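Local structure of Abbfa_003403 (Acinetobacter baumannii, 4ZXH) at residues D308-R314 with H448-V454; V265-K269 with I453-I458; L260-Y264 with N275-A279; L232-V236 with V435-Q439; I253-L258 with T317-Q321. The protein is a four-domain nonribosomal peptide synthetase that probably activates an amino acid, condenses it with a donor group on a carrier protein and releases the product. All coordinates share one frame; numbering follows the deposited sequence.

Contact 1: residues D308-R314 with H448-V454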
# COMPACT_ATOMS: atom_id res chain seq x y z
N ASP A 308 15.64 -7.38 -23.04
CA ASP A 308 15.97 -6.56 -24.20
C ASP A 308 15.04 -6.96 -25.35
O ASP A 308 15.24 -8.00 -25.98
CB ASP A 308 17.44 -6.77 -24.56
CG ASP A 308 17.87 -5.99 -25.80
OD1 ASP A 308 17.18 -5.02 -26.20
OD2 ASP A 308 18.91 -6.37 -26.37
N ALA A 309 14.02 -6.14 -25.63
CA ALA A 309 13.01 -6.46 -26.64
C ALA A 309 13.58 -6.69 -28.04
O ALA A 309 12.90 -7.21 -28.93
CB ALA A 309 11.95 -5.36 -26.69
N ASP A 310 14.83 -6.29 -28.22
CA ASP A 310 15.51 -6.40 -29.51
C ASP A 310 16.03 -7.82 -29.72
O ASP A 310 16.24 -8.24 -30.85
CB ASP A 310 16.64 -5.37 -29.57
CG ASP A 310 17.21 -5.20 -30.96
OD1 ASP A 310 16.53 -5.56 -31.95
OD2 ASP A 310 18.35 -4.70 -31.08
N GLN A 311 16.23 -8.56 -28.64
CA GLN A 311 16.66 -9.96 -28.71
C GLN A 311 15.65 -10.84 -29.44
O GLN A 311 14.44 -10.63 -29.34
CB GLN A 311 16.90 -10.52 -27.30
CG GLN A 311 18.01 -9.86 -26.50
CD GLN A 311 19.39 -10.13 -27.07
OE1 GLN A 311 19.71 -11.26 -27.45
NE2 GLN A 311 20.22 -9.09 -27.15
N THR A 312 16.12 -11.84 -30.17
CA THR A 312 15.22 -12.85 -30.70
C THR A 312 14.82 -13.79 -29.57
O THR A 312 15.46 -13.78 -28.52
CB THR A 312 15.85 -13.65 -31.85
OG1 THR A 312 16.84 -14.55 -31.32
CG2 THR A 312 16.50 -12.72 -32.85
N LEU A 313 13.78 -14.60 -29.75
CA LEU A 313 13.40 -15.55 -28.71
C LEU A 313 14.49 -16.58 -28.49
O LEU A 313 14.67 -17.06 -27.38
CB LEU A 313 12.10 -16.27 -29.05
CG LEU A 313 10.87 -15.43 -29.35
CD1 LEU A 313 9.70 -16.36 -29.64
CD2 LEU A 313 10.57 -14.50 -28.18
N ARG A 314 15.20 -16.94 -29.56
CA ARG A 314 16.31 -17.87 -29.43
C ARG A 314 17.35 -17.24 -28.52
O ARG A 314 17.68 -17.79 -27.47
CB ARG A 314 16.93 -18.21 -30.79
CG ARG A 314 18.21 -19.04 -30.69
CD ARG A 314 18.83 -19.32 -32.06
NE ARG A 314 17.87 -19.93 -32.98
CZ ARG A 314 17.77 -21.24 -33.22
NH1 ARG A 314 18.57 -22.10 -32.61
NH2 ARG A 314 16.86 -21.69 -34.08
N HIS A 448 7.65 -19.46 -34.61
CA HIS A 448 8.57 -18.46 -35.14
C HIS A 448 9.76 -18.17 -34.24
O HIS A 448 9.89 -17.07 -33.72
CB HIS A 448 7.82 -17.15 -35.40
CG HIS A 448 6.69 -17.30 -36.37
ND1 HIS A 448 5.37 -17.39 -35.97
CD2 HIS A 448 6.68 -17.41 -37.72
CE1 HIS A 448 4.60 -17.52 -37.03
NE2 HIS A 448 5.37 -17.55 -38.11
N PRO A 449 10.67 -19.16 -34.09
CA PRO A 449 11.83 -19.11 -33.19
C PRO A 449 12.72 -17.87 -33.31
O PRO A 449 13.31 -17.47 -32.31
CB PRO A 449 12.64 -20.35 -33.60
CG PRO A 449 11.64 -21.27 -34.19
CD PRO A 449 10.64 -20.40 -34.88
N GLU A 450 12.81 -17.28 -34.50
CA GLU A 450 13.78 -16.21 -34.73
C GLU A 450 13.17 -14.83 -34.62
O GLU A 450 13.87 -13.83 -34.78
CB GLU A 450 14.43 -16.36 -36.10
CG GLU A 450 15.27 -17.63 -36.26
CD GLU A 450 16.30 -17.81 -35.15
OE1 GLU A 450 16.86 -16.79 -34.66
OE2 GLU A 450 16.56 -18.97 -34.77
N ARG A 451 11.88 -14.77 -34.34
CA ARG A 451 11.19 -13.49 -34.25
C ARG A 451 11.69 -12.70 -33.04
O ARG A 451 12.01 -13.29 -32.01
CB ARG A 451 9.67 -13.71 -34.19
CG ARG A 451 8.83 -12.45 -34.34
CD ARG A 451 7.36 -12.79 -34.57
NE ARG A 451 7.04 -13.07 -35.97
CZ ARG A 451 5.95 -13.71 -36.37
NH1 ARG A 451 5.09 -14.19 -35.48
NH2 ARG A 451 5.73 -13.91 -37.66
N LYS A 452 11.77 -11.38 -33.19
CA LYS A 452 12.21 -10.47 -32.12
C LYS A 452 11.09 -10.22 -31.11
O LYS A 452 9.93 -10.08 -31.48
CB LYS A 452 12.69 -9.13 -32.69
CG LYS A 452 14.07 -9.17 -33.34
CD LYS A 452 14.50 -7.79 -33.80
CE LYS A 452 15.96 -7.80 -34.28
NZ LYS A 452 16.40 -6.45 -34.77
N ILE A 453 11.46 -10.17 -29.83
CA ILE A 453 10.50 -10.02 -28.75
C ILE A 453 9.54 -8.84 -28.96
O ILE A 453 8.36 -8.93 -28.63
CB ILE A 453 11.23 -9.89 -27.40
CG1 ILE A 453 11.98 -11.18 -27.09
CG2 ILE A 453 10.26 -9.55 -26.27
CD1 ILE A 453 12.57 -11.25 -25.72
N VAL A 454 10.03 -7.74 -29.52
CA VAL A 454 9.16 -6.62 -29.88
C VAL A 454 8.18 -6.99 -31.01
O VAL A 454 6.98 -6.72 -30.90
CB VAL A 454 9.98 -5.36 -30.28
CG1 VAL A 454 11.14 -5.73 -31.22
CG2 VAL A 454 9.09 -4.32 -30.92
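K452 sets CG beside its backbone N (chi1 -76°) and is extended from there on, while D310 turns CG away from its own N (chi1 -168°). The two side chains therefore run side by side and point the same way. K452 NZ ends in a salt bridge with D310 OD1 at 3.0 Å, on the syn lone pair of that oxygen. A second salt bridge closes the other end. E450 bends at chi2 and R314 at chi3, which brings carboxylate and guanidinium nearly coplanar, 10° apart. E450 OE2 lies at the guanidinium edge. It faces R314 NE, where the modelled spacing is too short to be trusted, and takes a weak bond from R314 NH2.

Between these charges the loop after helix 428-447 meets the start of helix 313-329. T312 and K452 form a single antiparallel bridge, a non-hydrogen-bonded pair. Two backbone bonds flank it: I453 N to Q311 O at 3.1 Å, and L313 N to R451 O at 3.2 Å. A further one, V454 N to A309 O, is 3.0 Å long and lands on a lone pair in the carbonyl plane. T312 is also the N-cap of its helix, with OG1 accepting from Q315 N.

On the buried side, the side chains of L313 and I453 cross at a slant, L313 CD2 3.8 Å from I453 CG1, and F316 also packs on I453. A309 CB and V454 CB touch more loosely, 4.1 Å apart. Just beyond this pair, V454 O accepts from R802 NH1, which belongs to the adenylation part of the chain.

Contact 2: residues V265-K269 with I453-I458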
# COMPACT_ATOMS: atom_id res chain seq x y z
N VAL A 265 8.61 -13.41 -21.03
CA VAL A 265 8.05 -12.77 -22.22
C VAL A 265 6.61 -12.38 -21.96
O VAL A 265 6.21 -11.26 -22.25
CB VAL A 265 8.15 -13.67 -23.47
CG1 VAL A 265 7.24 -13.17 -24.57
CG2 VAL A 265 9.58 -13.73 -23.96
N LEU A 266 5.83 -13.30 -21.39
CA LEU A 266 4.46 -13.00 -20.99
C LEU A 266 4.35 -11.78 -20.06
O LEU A 266 3.56 -10.87 -20.33
CB LEU A 266 3.83 -14.20 -20.31
CG LEU A 266 2.41 -13.84 -19.86
CD1 LEU A 266 1.58 -13.47 -21.07
CD2 LEU A 266 1.74 -14.95 -19.07
N LEU A 267 5.10 -11.75 -18.96
CA LEU A 267 4.98 -10.66 -17.99
C LEU A 267 5.48 -9.33 -18.57
O LEU A 267 5.03 -8.26 -18.19
CB LEU A 267 5.74 -10.99 -16.71
CG LEU A 267 5.38 -12.36 -16.12
CD1 LEU A 267 6.40 -12.79 -15.06
CD2 LEU A 267 3.97 -12.39 -15.54
N HIS A 268 6.43 -9.43 -19.51
CA HIS A 268 6.91 -8.28 -20.27
C HIS A 268 5.80 -7.64 -21.08
O HIS A 268 5.65 -6.41 -21.08
CB HIS A 268 8.05 -8.69 -21.19
CG HIS A 268 8.53 -7.60 -22.09
ND1 HIS A 268 9.16 -6.47 -21.62
CD2 HIS A 268 8.47 -7.46 -23.44
CE1 HIS A 268 9.48 -5.68 -22.63
NE2 HIS A 268 9.07 -6.26 -23.75
N LYS A 269 5.04 -8.47 -21.78
CA LYS A 269 3.92 -8.01 -22.60
C LYS A 269 2.78 -7.45 -21.75
O LYS A 269 2.16 -6.46 -22.13
CB LYS A 269 3.40 -9.13 -23.50
CG LYS A 269 4.34 -9.52 -24.65
CD LYS A 269 4.87 -8.27 -25.34
CE LYS A 269 5.85 -8.60 -26.45
NZ LYS A 269 6.28 -7.36 -27.16
N ILE A 453 11.46 -10.17 -29.83
CA ILE A 453 10.50 -10.02 -28.75
C ILE A 453 9.54 -8.84 -28.96
O ILE A 453 8.36 -8.93 -28.63
CB ILE A 453 11.23 -9.89 -27.40
CG1 ILE A 453 11.98 -11.18 -27.09
CG2 ILE A 453 10.26 -9.55 -26.27
CD1 ILE A 453 12.57 -11.25 -25.72
N VAL A 454 10.03 -7.74 -29.52
CA VAL A 454 9.16 -6.62 -29.88
C VAL A 454 8.18 -6.99 -31.01
O VAL A 454 6.98 -6.72 -30.90
CB VAL A 454 9.98 -5.36 -30.28
CG1 VAL A 454 11.14 -5.73 -31.22
CG2 VAL A 454 9.09 -4.32 -30.92
N GLU A 455 8.69 -7.64 -32.07
CA GLU A 455 7.88 -8.05 -33.23
C GLU A 455 6.79 -9.06 -32.88
O GLU A 455 5.92 -9.36 -33.70
CB GLU A 455 8.77 -8.67 -34.32
CG GLU A 455 9.80 -7.76 -34.98
CD GLU A 455 10.79 -8.54 -35.85
OE1 GLU A 455 10.82 -9.79 -35.78
OE2 GLU A 455 11.54 -7.89 -36.61
N LEU A 456 6.86 -9.60 -31.68
CA LEU A 456 5.98 -10.67 -31.26
C LEU A 456 4.63 -10.14 -30.79
O LEU A 456 4.56 -9.32 -29.87
CB LEU A 456 6.65 -11.48 -30.14
CG LEU A 456 5.85 -12.58 -29.46
CD1 LEU A 456 5.60 -13.74 -30.39
CD2 LEU A 456 6.59 -13.04 -28.24
N ASP A 457 3.56 -10.60 -31.42
CA ASP A 457 2.23 -10.14 -31.06
C ASP A 457 1.47 -11.29 -30.40
O ASP A 457 1.25 -12.34 -31.01
CB ASP A 457 1.49 -9.60 -32.28
CG ASP A 457 0.51 -8.49 -31.93
OD1 ASP A 457 0.11 -8.40 -30.75
OD2 ASP A 457 0.15 -7.70 -32.84
N ILE A 458 1.10 -11.07 -29.15
CA ILE A 458 0.50 -12.08 -28.27
C ILE A 458 -1.02 -11.98 -28.33
O ILE A 458 -1.75 -12.88 -27.89
CB ILE A 458 1.00 -11.87 -26.81
CG1 ILE A 458 2.52 -11.95 -26.76
CG2 ILE A 458 0.43 -12.88 -25.85
CD1 ILE A 458 3.04 -13.19 -27.43
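V265 and L456 meet at about a right angle, with V265 CG1 3.7 Å from L456 CD2. This is the closely packed, buried part of the contact. On the same face of helix 255-271, H268 CD2 lies 3.9 Å from I453 CG2. On the other side of the ring, H268 ND1 bonds E273 O. V265 CG2 and I453 CD1 are looser neighbours, 4.3 Å apart. F316 of helix 313-329 also touches V265.

One turn on, K269 changes the character of the contact. Its first torsion (chi1 -71°) puts CG beside the backbone N, against I458 CG1 at 3.7 Å. The bend at chi2 (-45°) then turns the rest of the chain toward I453 O. K269 NZ donates to I453 O at 3.0 Å, tilted 28° from the carbonyl plane. L456 N also reaches I453 O, but weakly. K269 is partly exposed. On the far side of the loop, E455 and D457 are exposed and their CB atoms lead away from the helix. D457 has a long, weak ion pair with R802.

The contact thus joins a helix of the condensation domain to the irregular loop that follows helix 428-447. The lysine serves both environments: its CG joins the apolar layer, and its amine binds a main-chain oxygen. The loop is held here by an amine, probably charged, on a neutral main-chain carbonyl, and not by a salt bridge.

Contact 3: residues L260-Y264 with N275-A279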
# COMPACT_ATOMS: atom_id res chain seq x y z
N LEU A 260 10.29 -21.04 -18.70
CA LEU A 260 10.57 -19.87 -17.87
C LEU A 260 10.74 -18.66 -18.79
O LEU A 260 10.16 -17.60 -18.52
CB LEU A 260 11.82 -20.09 -17.01
CG LEU A 260 12.26 -18.89 -16.17
CD1 LEU A 260 11.16 -18.53 -15.21
CD2 LEU A 260 13.56 -19.17 -15.44
N SER A 261 11.49 -18.83 -19.87
CA SER A 261 11.64 -17.78 -20.89
C SER A 261 10.28 -17.29 -21.39
O SER A 261 10.04 -16.08 -21.47
CB SER A 261 12.46 -18.29 -22.07
OG SER A 261 13.80 -18.49 -21.67
N GLY A 262 9.40 -18.24 -21.72
CA GLY A 262 8.04 -17.92 -22.09
C GLY A 262 7.34 -17.07 -21.03
O GLY A 262 6.61 -16.15 -21.37
N PHE A 263 7.57 -17.38 -19.76
CA PHE A 263 6.89 -16.68 -18.67
C PHE A 263 7.33 -15.21 -18.57
O PHE A 263 6.48 -14.33 -18.47
CB PHE A 263 7.12 -17.39 -17.34
CG PHE A 263 6.07 -17.11 -16.31
CD1 PHE A 263 4.81 -16.66 -16.70
CD2 PHE A 263 6.32 -17.31 -14.97
CE1 PHE A 263 3.83 -16.40 -15.77
CE2 PHE A 263 5.33 -17.06 -14.02
CZ PHE A 263 4.09 -16.60 -14.43
N TYR A 264 8.64 -14.96 -18.60
CA TYR A 264 9.15 -13.59 -18.66
C TYR A 264 8.55 -12.81 -19.84
O TYR A 264 8.06 -11.70 -19.69
CB TYR A 264 10.67 -13.57 -18.79
CG TYR A 264 11.45 -13.85 -17.54
CD1 TYR A 264 11.48 -12.94 -16.49
CD2 TYR A 264 12.20 -15.01 -17.42
CE1 TYR A 264 12.21 -13.19 -15.36
CE2 TYR A 264 12.93 -15.27 -16.29
CZ TYR A 264 12.93 -14.36 -15.26
OH TYR A 264 13.67 -14.63 -14.14
N ASN A 275 12.43 -4.77 -16.53
CA ASN A 275 13.04 -5.38 -15.37
C ASN A 275 12.01 -6.21 -14.61
O ASN A 275 11.10 -5.68 -13.96
CB ASN A 275 13.67 -4.32 -14.47
CG ASN A 275 14.92 -3.71 -15.08
OD1 ASN A 275 14.95 -2.53 -15.44
ND2 ASN A 275 15.98 -4.50 -15.18
N LEU A 276 12.15 -7.53 -14.72
CA LEU A 276 11.21 -8.45 -14.10
C LEU A 276 11.93 -9.43 -13.19
O LEU A 276 13.02 -9.91 -13.53
CB LEU A 276 10.45 -9.23 -15.17
CG LEU A 276 9.83 -8.39 -16.27
CD1 LEU A 276 9.64 -9.26 -17.52
CD2 LEU A 276 8.52 -7.84 -15.78
N VAL A 277 11.33 -9.74 -12.04
CA VAL A 277 11.86 -10.77 -11.16
C VAL A 277 10.91 -11.96 -11.03
O VAL A 277 9.71 -11.77 -10.83
CB VAL A 277 12.16 -10.23 -9.76
CG1 VAL A 277 12.73 -11.33 -8.89
CG2 VAL A 277 13.14 -9.09 -9.85
N ILE A 278 11.45 -13.17 -11.16
CA ILE A 278 10.67 -14.39 -10.95
C ILE A 278 11.38 -15.32 -9.96
O ILE A 278 12.55 -15.67 -10.15
CB ILE A 278 10.45 -15.16 -12.27
CG1 ILE A 278 9.61 -14.33 -13.23
CG2 ILE A 278 9.75 -16.48 -12.00
CD1 ILE A 278 9.18 -15.11 -14.45
N ALA A 279 10.66 -15.74 -8.91
CA ALA A 279 11.23 -16.66 -7.92
C ALA A 279 11.12 -18.09 -8.41
O ALA A 279 10.09 -18.46 -8.97
CB ALA A 279 10.53 -16.50 -6.57
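I278 is the bump of this contact, and L260, F263 and Y264 form the hollow that takes it. Its CD1 stands over the face of the Y264 ring in a CH-pi contact, 3.7 Å from the centroid and 13° off the normal. The same methyl touches F263 CD2 at 3.6 Å and L260 CD1 at 4.0 Å, so three helix side chains surround one tip. I278 CG1 lies against Y264 CE1, 3.5 Å away. CG1 beside the backbone N (chi1 -64°) and an extended chi2 drive the tip in between the rings.

L276, two residues back, is a smaller bump. Its CD1 rests 3.6 Å from Y264 O, and its CB lies near the Y264 ring.

The strand follows the helix in the chain and runs back across it. Their segment axes are 10.2 Å apart, at 137°. The Y264 hydroxyl reaches past I278 to bond I303 O on strand 302-306. L267 of helix 255-271 also touches I278. At the flank of the helix, V320 of helix 313-329 packs on L260, and F316 on Y264. In the condensation domain this binds the two-stranded antiparallel sheet 275-279/302-306 to a pair of helices.

Contact 4: residues L232-V236 with V435-Q439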
# COMPACT_ATOMS: atom_id res chain seq x y z
N LEU A 232 -5.99 -22.24 -11.37
CA LEU A 232 -6.58 -22.52 -12.68
C LEU A 232 -5.79 -23.60 -13.43
O LEU A 232 -4.68 -23.35 -13.90
CB LEU A 232 -6.67 -21.24 -13.51
CG LEU A 232 -7.07 -21.40 -14.97
CD1 LEU A 232 -8.36 -22.15 -15.10
CD2 LEU A 232 -7.20 -20.03 -15.62
N VAL A 233 -6.34 -24.81 -13.55
CA VAL A 233 -5.63 -25.88 -14.25
C VAL A 233 -5.82 -25.77 -15.77
O VAL A 233 -6.94 -25.63 -16.27
CB VAL A 233 -6.09 -27.26 -13.75
CG1 VAL A 233 -5.32 -28.38 -14.46
CG2 VAL A 233 -5.88 -27.35 -12.24
N PHE A 234 -4.72 -25.81 -16.51
CA PHE A 234 -4.80 -25.75 -17.97
C PHE A 234 -3.95 -26.87 -18.58
O PHE A 234 -3.19 -27.53 -17.87
CB PHE A 234 -4.33 -24.40 -18.49
CG PHE A 234 -2.89 -24.08 -18.14
CD1 PHE A 234 -2.56 -23.57 -16.89
CD2 PHE A 234 -1.88 -24.28 -19.07
CE1 PHE A 234 -1.24 -23.29 -16.57
CE2 PHE A 234 -0.55 -24.00 -18.75
CZ PHE A 234 -0.23 -23.51 -17.51
N ARG A 235 -4.10 -27.10 -19.88
CA ARG A 235 -3.23 -28.06 -20.59
C ARG A 235 -2.70 -27.49 -21.89
O ARG A 235 -3.42 -26.83 -22.65
CB ARG A 235 -3.96 -29.37 -20.87
CG ARG A 235 -4.50 -30.03 -19.63
CD ARG A 235 -5.29 -31.25 -19.94
NE ARG A 235 -6.32 -31.44 -18.93
CZ ARG A 235 -7.02 -32.55 -18.78
NH1 ARG A 235 -6.80 -33.60 -19.56
NH2 ARG A 235 -7.94 -32.60 -17.82
N VAL A 236 -1.43 -27.76 -22.16
CA VAL A 236 -0.82 -27.38 -23.43
C VAL A 236 -1.09 -28.44 -24.51
O VAL A 236 -0.88 -29.63 -24.28
CB VAL A 236 0.69 -27.18 -23.26
CG1 VAL A 236 1.30 -26.76 -24.58
CG2 VAL A 236 0.96 -26.13 -22.19
N VAL A 435 -3.65 -17.34 -18.77
CA VAL A 435 -3.39 -18.68 -19.27
C VAL A 435 -3.45 -18.70 -20.79
O VAL A 435 -2.57 -19.26 -21.44
CB VAL A 435 -4.36 -19.71 -18.68
CG1 VAL A 435 -4.28 -21.03 -19.43
CG2 VAL A 435 -4.04 -19.92 -17.20
N GLN A 436 -4.47 -18.05 -21.35
CA GLN A 436 -4.60 -18.02 -22.81
C GLN A 436 -3.42 -17.32 -23.47
O GLN A 436 -3.01 -17.69 -24.56
CB GLN A 436 -5.92 -17.36 -23.21
CG GLN A 436 -7.13 -18.23 -22.88
CD GLN A 436 -8.43 -17.66 -23.43
OE1 GLN A 436 -8.47 -16.52 -23.90
NE2 GLN A 436 -9.49 -18.46 -23.36
N LEU A 437 -2.86 -16.32 -22.79
CA LEU A 437 -1.72 -15.57 -23.32
C LEU A 437 -0.42 -16.37 -23.24
O LEU A 437 0.41 -16.31 -24.15
CB LEU A 437 -1.58 -14.24 -22.58
CG LEU A 437 -2.72 -13.25 -22.88
CD1 LEU A 437 -2.63 -11.99 -22.04
CD2 LEU A 437 -2.74 -12.89 -24.35
N LEU A 438 -0.26 -17.13 -22.16
CA LEU A 438 0.85 -18.07 -22.03
C LEU A 438 0.81 -19.11 -23.15
O LEU A 438 1.82 -19.37 -23.80
CB LEU A 438 0.81 -18.76 -20.66
CG LEU A 438 1.94 -19.75 -20.35
CD1 LEU A 438 3.30 -19.16 -20.70
CD2 LEU A 438 1.91 -20.13 -18.88
N GLN A 439 -0.37 -19.70 -23.34
CA GLN A 439 -0.62 -20.63 -24.44
C GLN A 439 -0.08 -20.02 -25.75
O GLN A 439 0.57 -20.69 -26.55
CB GLN A 439 -2.13 -20.93 -24.57
CG GLN A 439 -2.79 -21.71 -23.41
CD GLN A 439 -2.51 -23.19 -23.43
OE1 GLN A 439 -1.51 -23.65 -22.89
NE2 GLN A 439 -3.39 -23.95 -24.06
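V435 fits between L232 and F234. Its CG2 lies 3.5 Å from L232 CD2 and also nears the F234 ring, and its CG1 lies 3.5 Å from F234 CB. F234 has CG between its backbone N and carbonyl carbon (chi1 61°), which brings CB and CG against V435 CG1. At the far end of that ring, F234 CZ is 4.2 Å from L438 CD2.

The polar part belongs to Q439. Its chain bends at chi2 and brings the amide back to the strand, where NE2 donates to R235 O at 3.2 Å. The bond is tilted from both the carbonyl plane and the amide plane. Q439 OE1 meanwhile rests on V236 CG2, 3.6 Å away.

This is helix-on-sheet packing. Helix 428-447 runs along strand 229-235, an outermost strand of a four-stranded mixed sheet in the condensation domain. The segment axes are 10.0 Å apart and only 24° from parallel.

The next shell fixes the strand and its side chains. L232, F234 and V236 make backbone bonds to L419, G417 and L415 of strand 414-422. L419 also packs on V435. L405 and M407 of strand 403-411 touch F234, and L405 touches L438 as well.

Contact 5: residues I253-L258 with T317-Q321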
# COMPACT_ATOMS: atom_id res chain seq x y z
N ILE A 253 19.29 -25.23 -24.12
CA ILE A 253 18.43 -25.15 -22.95
C ILE A 253 17.66 -26.41 -22.54
O ILE A 253 17.49 -27.35 -23.31
CB ILE A 253 17.39 -24.08 -23.16
CG1 ILE A 253 16.42 -24.56 -24.23
CG2 ILE A 253 18.05 -22.80 -23.62
CD1 ILE A 253 15.13 -23.83 -24.23
N THR A 254 17.16 -26.37 -21.31
CA THR A 254 16.26 -27.38 -20.78
C THR A 254 14.82 -26.96 -21.03
O THR A 254 14.55 -25.79 -21.32
CB THR A 254 16.48 -27.60 -19.27
OG1 THR A 254 16.29 -26.35 -18.57
CG2 THR A 254 17.88 -28.11 -19.02
N LEU A 255 13.90 -27.90 -20.91
CA LEU A 255 12.48 -27.58 -21.06
C LEU A 255 12.04 -26.57 -20.00
O LEU A 255 11.23 -25.67 -20.27
CB LEU A 255 11.64 -28.85 -20.99
CG LEU A 255 10.13 -28.68 -21.11
CD1 LEU A 255 9.76 -27.93 -22.40
CD2 LEU A 255 9.46 -30.04 -21.05
N PHE A 256 12.56 -26.73 -18.78
CA PHE A 256 12.27 -25.80 -17.70
C PHE A 256 12.68 -24.41 -18.09
O PHE A 256 11.94 -23.45 -17.88
CB PHE A 256 12.99 -26.20 -16.41
CG PHE A 256 12.97 -25.11 -15.37
CD1 PHE A 256 11.79 -24.74 -14.76
CD2 PHE A 256 14.13 -24.45 -15.01
CE1 PHE A 256 11.75 -23.73 -13.82
CE2 PHE A 256 14.10 -23.44 -14.06
CZ PHE A 256 12.91 -23.09 -13.46
N GLY A 257 13.87 -24.31 -18.67
CA GLY A 257 14.40 -23.03 -19.10
C GLY A 257 13.53 -22.41 -20.18
O GLY A 257 13.33 -21.20 -20.21
N LEU A 258 13.00 -23.24 -21.06
CA LEU A 258 12.21 -22.73 -22.17
C LEU A 258 10.93 -22.09 -21.67
O LEU A 258 10.56 -20.99 -22.08
CB LEU A 258 11.89 -23.85 -23.16
CG LEU A 258 11.22 -23.48 -24.48
CD1 LEU A 258 12.00 -22.39 -25.19
CD2 LEU A 258 11.12 -24.71 -25.36
N THR A 317 16.03 -16.75 -24.92
CA THR A 317 15.92 -18.03 -24.22
C THR A 317 17.30 -18.49 -23.75
O THR A 317 17.45 -18.95 -22.61
CB THR A 317 15.30 -19.12 -25.10
OG1 THR A 317 14.00 -18.71 -25.54
CG2 THR A 317 15.16 -20.38 -24.30
N GLN A 318 18.30 -18.35 -24.61
CA GLN A 318 19.68 -18.69 -24.24
C GLN A 318 20.18 -17.79 -23.09
O GLN A 318 20.87 -18.25 -22.18
CB GLN A 318 20.61 -18.60 -25.45
CG GLN A 318 20.30 -19.63 -26.55
CD GLN A 318 21.29 -19.61 -27.71
OE1 GLN A 318 21.57 -18.56 -28.29
NE2 GLN A 318 21.80 -20.78 -28.06
N GLN A 319 19.81 -16.52 -23.15
CA GLN A 319 20.16 -15.54 -22.12
C GLN A 319 19.64 -15.98 -20.74
O GLN A 319 20.33 -15.84 -19.73
CB GLN A 319 19.62 -14.16 -22.52
CG GLN A 319 19.85 -13.00 -21.56
CD GLN A 319 19.55 -11.63 -22.21
OE1 GLN A 319 19.62 -11.49 -23.45
NE2 GLN A 319 19.21 -10.64 -21.38
N VAL A 320 18.44 -16.55 -20.72
CA VAL A 320 17.82 -16.96 -19.47
C VAL A 320 18.50 -18.23 -18.96
O VAL A 320 18.84 -18.34 -17.78
CB VAL A 320 16.30 -17.20 -19.62
CG1 VAL A 320 15.74 -17.95 -18.43
CG2 VAL A 320 15.57 -15.87 -19.81
N GLN A 321 18.70 -19.18 -19.86
CA GLN A 321 19.35 -20.43 -19.49
C GLN A 321 20.71 -20.15 -18.85
O GLN A 321 21.09 -20.80 -17.88
CB GLN A 321 19.50 -21.35 -20.70
CG GLN A 321 20.03 -22.72 -20.36
CD GLN A 321 19.12 -23.48 -19.42
OE1 GLN A 321 17.99 -23.84 -19.78
NE2 GLN A 321 19.59 -23.72 -18.20
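Q321 OE1 is gripped by two groups of one residue, T254. The backbone N of T254 donates to it at 3.1 Å in a nearly straight bond (170°), and T254 OG1 donates at 3.3 Å. Both come from the same face of the amide plane. The N donor stands well above that plane, so it does not use a lone pair. The hydroxyl donor is only 20° from it.

T254 is the N-cap of helix 255-271. Its OG1 also accepts from G257 N at 3.2 Å, which is a capping bond. The hydroxyl therefore links the first turn of one helix to a glutamine of another. Q321 reaches it because its chain bends at chi2 (61°). OE1 then sits 3.7 Å from G257 CA, where the glycine has no side chain in the way. With two donors on its oxygen, the amide should be restrained in its rotation.

I253 covers the apolar part. Its CG2 lies on Q321 CB at 3.6 Å, alongside the start of the glutamine chain. Its CD1 meets T317 CG2 at 3.5 Å, with the two side chains at about a right angle. T317 CG2 also touches L258 CD1, 3.8 Å away. The other branch of T317, OG1, bonds back to L313 O in its own helix.

Around this helix-helix contact, Y251 in the preceding loop touches T317. L244 and L247 of helix 238-249 pack on L258. S261, a turn on from G257, continues the interface with T317 and V320 of helix 313-329.

Overall arrangement
All five contacts lie in the condensation domain. Helix 255-271 runs through contacts 5, 3 and 2 in that order. Contacts 3 and 5 have centres 11 Å apart and touch through S261 and V320. Contact 2 shares I453 and V454 with contact 1, their centres 9 Å apart, and touches contact 3 where L267 meets I278. Contact 4 joins the group through L437, which packs on L266 and I458 of contact 2. Contacts 1 and 4 do not touch, with centres 22 Å apart. Contact 3 comes near a ligand: the I278 side chain is about 8 Å from the bound 4'-phosphopantetheine. In contact 4, the R235 side chain is about 10 Å from the potassium ion.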